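PDB 5V4A: glycosyltransferase (duf1792) from Streptococcus sanguinis, which probably transfers sugar to a serine-rich repeat adhesin, this chain being the UDP-binding GT-D domain of a longer glycosyltransferase. Local coordinates for residues E56-E61 / K101-A106. Sequence-based numbering, arbitrary orientation.
Sequences EIMSME and KNICRA
Met58 meets helix 82-103 and the segment that follows it at both ends of its side chain. Its CB rests on Ile103 CG2 at 3.9 Å, while the terminal methyl CE reaches Cys104 SG at 3.7 Å. The chain leaves along the backbone N side and runs straight through chi2, then bends at SD (chi3 54°), bringing CE round to the cysteine sulfur. Ile103 offers its CG2 branch, anti to its backbone N, and this methyl touches both Met58 CB and Ser59 CB, which approach it roughly at right angles. Ser59 also sets its CB 3.4 Å from Ile103 O, and its CA makes a bent CA-H...O contact with the same carbonyl. The hydroxyl turns back: chi1 69° directs Ser59 OG to Glu56 O at 2.8 Å, approaching from above the carbonyl plane.

Both segments lead from helices into neighbouring strands, 66-70 and 110-111, of a parallel sheet in this GT-D fold domain. Residues 58-61 and 103-106 run in nearly the same direction, 22° apart, with no direct hydrogen bond between the segments; one water accepts from Arg105 N and lies 2.5 Å from Ser59 O, short enough to make that link doubtful. Farther along, Ala106 CB packs against Glu61 CG at 3.7 Å, beside Met60 O. Met33 and Val36 of helix 30-36 touch the buried Met58, and the Tyr109 hydroxyl accepts a hydrogen bond from Ala106 N.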
ATOM      1  N   GLU A  56     -18.339  13.576  22.499  1.00 18.60           N
ATOM      2  CA  GLU A  56     -18.456  12.259  23.122  1.00 24.00           C
ATOM      3  C   GLU A  56     -17.598  11.232  22.398  1.00 24.17           C
ATOM      4  O   GLU A  56     -16.950  10.396  23.039  1.00 18.47           O
ATOM      5  CB  GLU A  56     -19.909  11.801  23.145  1.00 23.68           C
ATOM      6  CG  GLU A  56     -20.089  10.576  24.017  1.00 30.93           C
ATOM      7  CD  GLU A  56     -21.485   9.983  23.976  1.00 32.73           C
ATOM      8  OE1 GLU A  56     -22.393  10.587  23.365  1.00 25.60           O
ATOM      9  OE2 GLU A  56     -21.646   8.869  24.525  1.00 36.66           O
ATOM     10  N   ILE A  57     -17.610  11.265  21.064  1.00 20.76           N
ATOM     11  CA  ILE A  57     -16.858  10.289  20.288  1.00 19.21           C
ATOM     12  C   ILE A  57     -15.358  10.545  20.412  1.00 24.94           C
ATOM     13  O   ILE A  57     -14.557   9.598  20.510  1.00 17.60           O
ATOM     14  CB  ILE A  57     -17.332  10.311  18.824  1.00 20.07           C
ATOM     15  CG1 ILE A  57     -18.814   9.953  18.714  1.00 15.73           C
ATOM     16  CG2 ILE A  57     -16.544   9.352  17.976  1.00 15.00           C
ATOM     17  CD1 ILE A  57     -19.380  10.275  17.326  1.00 17.64           C
ATOM     18  N   MET A  58     -14.960  11.826  20.447  1.00 22.28           N
ATOM     19  CA  MET A  58     -13.551  12.199  20.569  1.00 24.59           C
ATOM     20  C   MET A  58     -12.894  11.620  21.808  1.00 27.44           C
ATOM     21  O   MET A  58     -11.675  11.411  21.819  1.00 26.93           O
ATOM     22  CB  MET A  58     -13.399  13.721  20.601  1.00 31.32           C
ATOM     23  CG  MET A  58     -13.690  14.425  19.298  1.00 36.17           C
ATOM     24  SD  MET A  58     -13.474  16.212  19.449  1.00 37.21           S
ATOM     25  CE  MET A  58     -11.800  16.266  20.079  1.00 34.30           C
ATOM     26  N   SER A  59     -13.662  11.412  22.874  1.00 27.16           N
ATOM     27  CA  SER A  59     -13.136  10.973  24.155  1.00 29.34           C
ATOM     28  C   SER A  59     -13.008   9.458  24.261  1.00 23.08           C
ATOM     29  O   SER A  59     -12.602   8.963  25.310  1.00 25.09           O
ATOM     30  CB  SER A  59     -14.040  11.485  25.275  1.00 27.66           C
ATOM     31  OG  SER A  59     -15.289  10.812  25.234  1.00 31.20           O
ATOM     32  N   MET A  60     -13.373   8.728  23.214  1.00 22.35           N
ATOM     33  CA  MET A  60     -13.412   7.272  23.198  1.00 22.74           C
ATOM     34  C   MET A  60     -12.064   6.669  22.826  1.00 23.85           C
ATOM     35  O   MET A  60     -11.271   7.273  22.101  1.00 21.97           O
ATOM     36  CB  MET A  60     -14.481   6.818  22.219  1.00 19.20           C
ATOM     37  CG  MET A  60     -15.826   6.861  22.840  1.00 30.36           C
ATOM     38  SD  MET A  60     -16.979   6.337  21.610  1.00 36.72           S
ATOM     39  CE  MET A  60     -17.054   4.596  22.014  1.00 36.57           C
ATOM     40  N   GLU A  61     -11.820   5.452  23.310  1.00 24.44           N
ATOM     41  CA  GLU A  61     -10.580   4.747  23.008  1.00 19.29           C
ATOM     42  C   GLU A  61     -10.722   3.874  21.768  1.00 20.38           C
ATOM     43  O   GLU A  61     -11.802   3.360  21.457  1.00 19.77           O
ATOM     44  CB  GLU A  61     -10.129   3.896  24.198  1.00 26.28           C
ATOM     45  CG  GLU A  61     -10.126   4.663  25.513  1.00 45.37           C
ATOM     46  CD  GLU A  61      -9.687   3.811  26.688  1.00 58.22           C
ATOM     47  OE1 GLU A  61     -10.034   2.608  26.715  1.00 57.25           O
ATOM     48  OE2 GLU A  61      -9.005   4.350  27.589  1.00 62.79           O
ATOM     49  N   LYS A 101      -6.495  18.242  25.442  1.00 31.18           N
ATOM     50  CA  LYS A 101      -6.019  17.498  26.604  1.00 39.33           C
ATOM     51  C   LYS A 101      -7.156  17.137  27.559  1.00 38.04           C
ATOM     52  O   LYS A 101      -7.094  16.101  28.232  1.00 34.37           O
ATOM     53  CB  LYS A 101      -4.929  18.293  27.329  1.00 41.44           C
ATOM     54  CG  LYS A 101      -3.710  18.552  26.466  1.00 25.42           C
ATOM     55  CD  LYS A 101      -2.619  19.321  27.188  1.00 32.02           C
ATOM     56  CE  LYS A 101      -3.162  20.534  27.921  1.00 37.66           C
ATOM     57  NZ  LYS A 101      -2.082  21.372  28.546  1.00 39.08           N
ATOM     58  N   ASN A 102      -8.211  17.953  27.611  1.00 34.38           N
ATOM     59  CA  ASN A 102      -9.322  17.660  28.511  1.00 40.41           C
ATOM     60  C   ASN A 102     -10.239  16.574  27.955  1.00 34.17           C
ATOM     61  O   ASN A 102     -10.704  15.710  28.707  1.00 29.03           O
ATOM     62  CB  ASN A 102     -10.109  18.932  28.808  1.00 53.36           C
ATOM     63  CG  ASN A 102      -9.712  19.558  30.126  1.00 63.49           C
ATOM     64  OD1 ASN A 102     -10.104  19.086  31.193  1.00 65.49           O
ATOM     65  ND2 ASN A 102      -8.920  20.624  30.060  1.00 67.39           N
ATOM     66  N   ILE A 103     -10.532  16.612  26.655  1.00 28.29           N
ATOM     67  CA  ILE A 103     -11.447  15.638  26.068  1.00 29.60           C
ATOM     68  C   ILE A 103     -10.719  14.340  25.714  1.00 22.86           C
ATOM     69  O   ILE A 103     -11.242  13.242  25.928  1.00 24.32           O
ATOM     70  CB  ILE A 103     -12.139  16.229  24.822  1.00 29.76           C
ATOM     71  CG1 ILE A 103     -12.904  17.518  25.155  1.00 26.60           C
ATOM     72  CG2 ILE A 103     -13.070  15.194  24.195  1.00 29.09           C
ATOM     73  CD1 ILE A 103     -13.263  18.352  23.925  1.00 23.14           C
ATOM     74  N   CYS A 104      -9.527  14.438  25.144  1.00 23.70           N
ATOM     75  CA  CYS A 104      -8.852  13.291  24.535  1.00 24.04           C
ATOM     76  C   CYS A 104      -7.893  12.670  25.543  1.00 25.38           C
ATOM     77  O   CYS A 104      -6.753  13.114  25.692  1.00 28.37           O
ATOM     78  CB  CYS A 104      -8.140  13.716  23.257  1.00 27.24           C
ATOM     79  SG  CYS A 104      -9.273  14.491  22.111  1.00 26.87           S
ATOM     80  N   ARG A 105      -8.361  11.626  26.230  1.00 33.21           N
ATOM     81  CA  ARG A 105      -7.599  10.975  27.287  1.00 29.03           C
ATOM     82  C   ARG A 105      -7.382   9.492  27.000  1.00 35.95           C
ATOM     83  O   ARG A 105      -6.957   8.742  27.882  1.00 40.92           O
ATOM     84  CB  ARG A 105      -8.326  11.178  28.621  1.00 27.25           C
ATOM     85  CG  ARG A 105      -8.302  12.631  29.073  1.00 36.98           C
ATOM     86  CD  ARG A 105      -9.589  13.051  29.778  1.00 48.84           C
ATOM     87  NE  ARG A 105      -9.684  12.656  31.177  1.00 58.40           N
ATOM     88  CZ  ARG A 105     -10.542  13.200  32.036  1.00 64.75           C
ATOM     89  NH1 ARG A 105     -11.371  14.157  31.630  1.00 66.00           N
ATOM     90  NH2 ARG A 105     -10.574  12.788  33.296  1.00 66.84           N
ATOM     91  N   ALA A 106      -7.614   9.068  25.760  1.00 37.28           N
ATOM     92  CA  ALA A 106      -7.388   7.687  25.377  1.00 37.62           C
ATOM     93  C   ALA A 106      -5.893   7.393  25.303  1.00 29.00           C
ATOM     94  O   ALA A 106      -5.075   8.310  25.197  1.00 22.91           O
ATOM     95  CB  ALA A 106      -8.051   7.397  24.032  1.00 40.78           C
TER
HETATM   96  O   HOH W   1     -10.904  10.029  26.800  1.00 32.03           O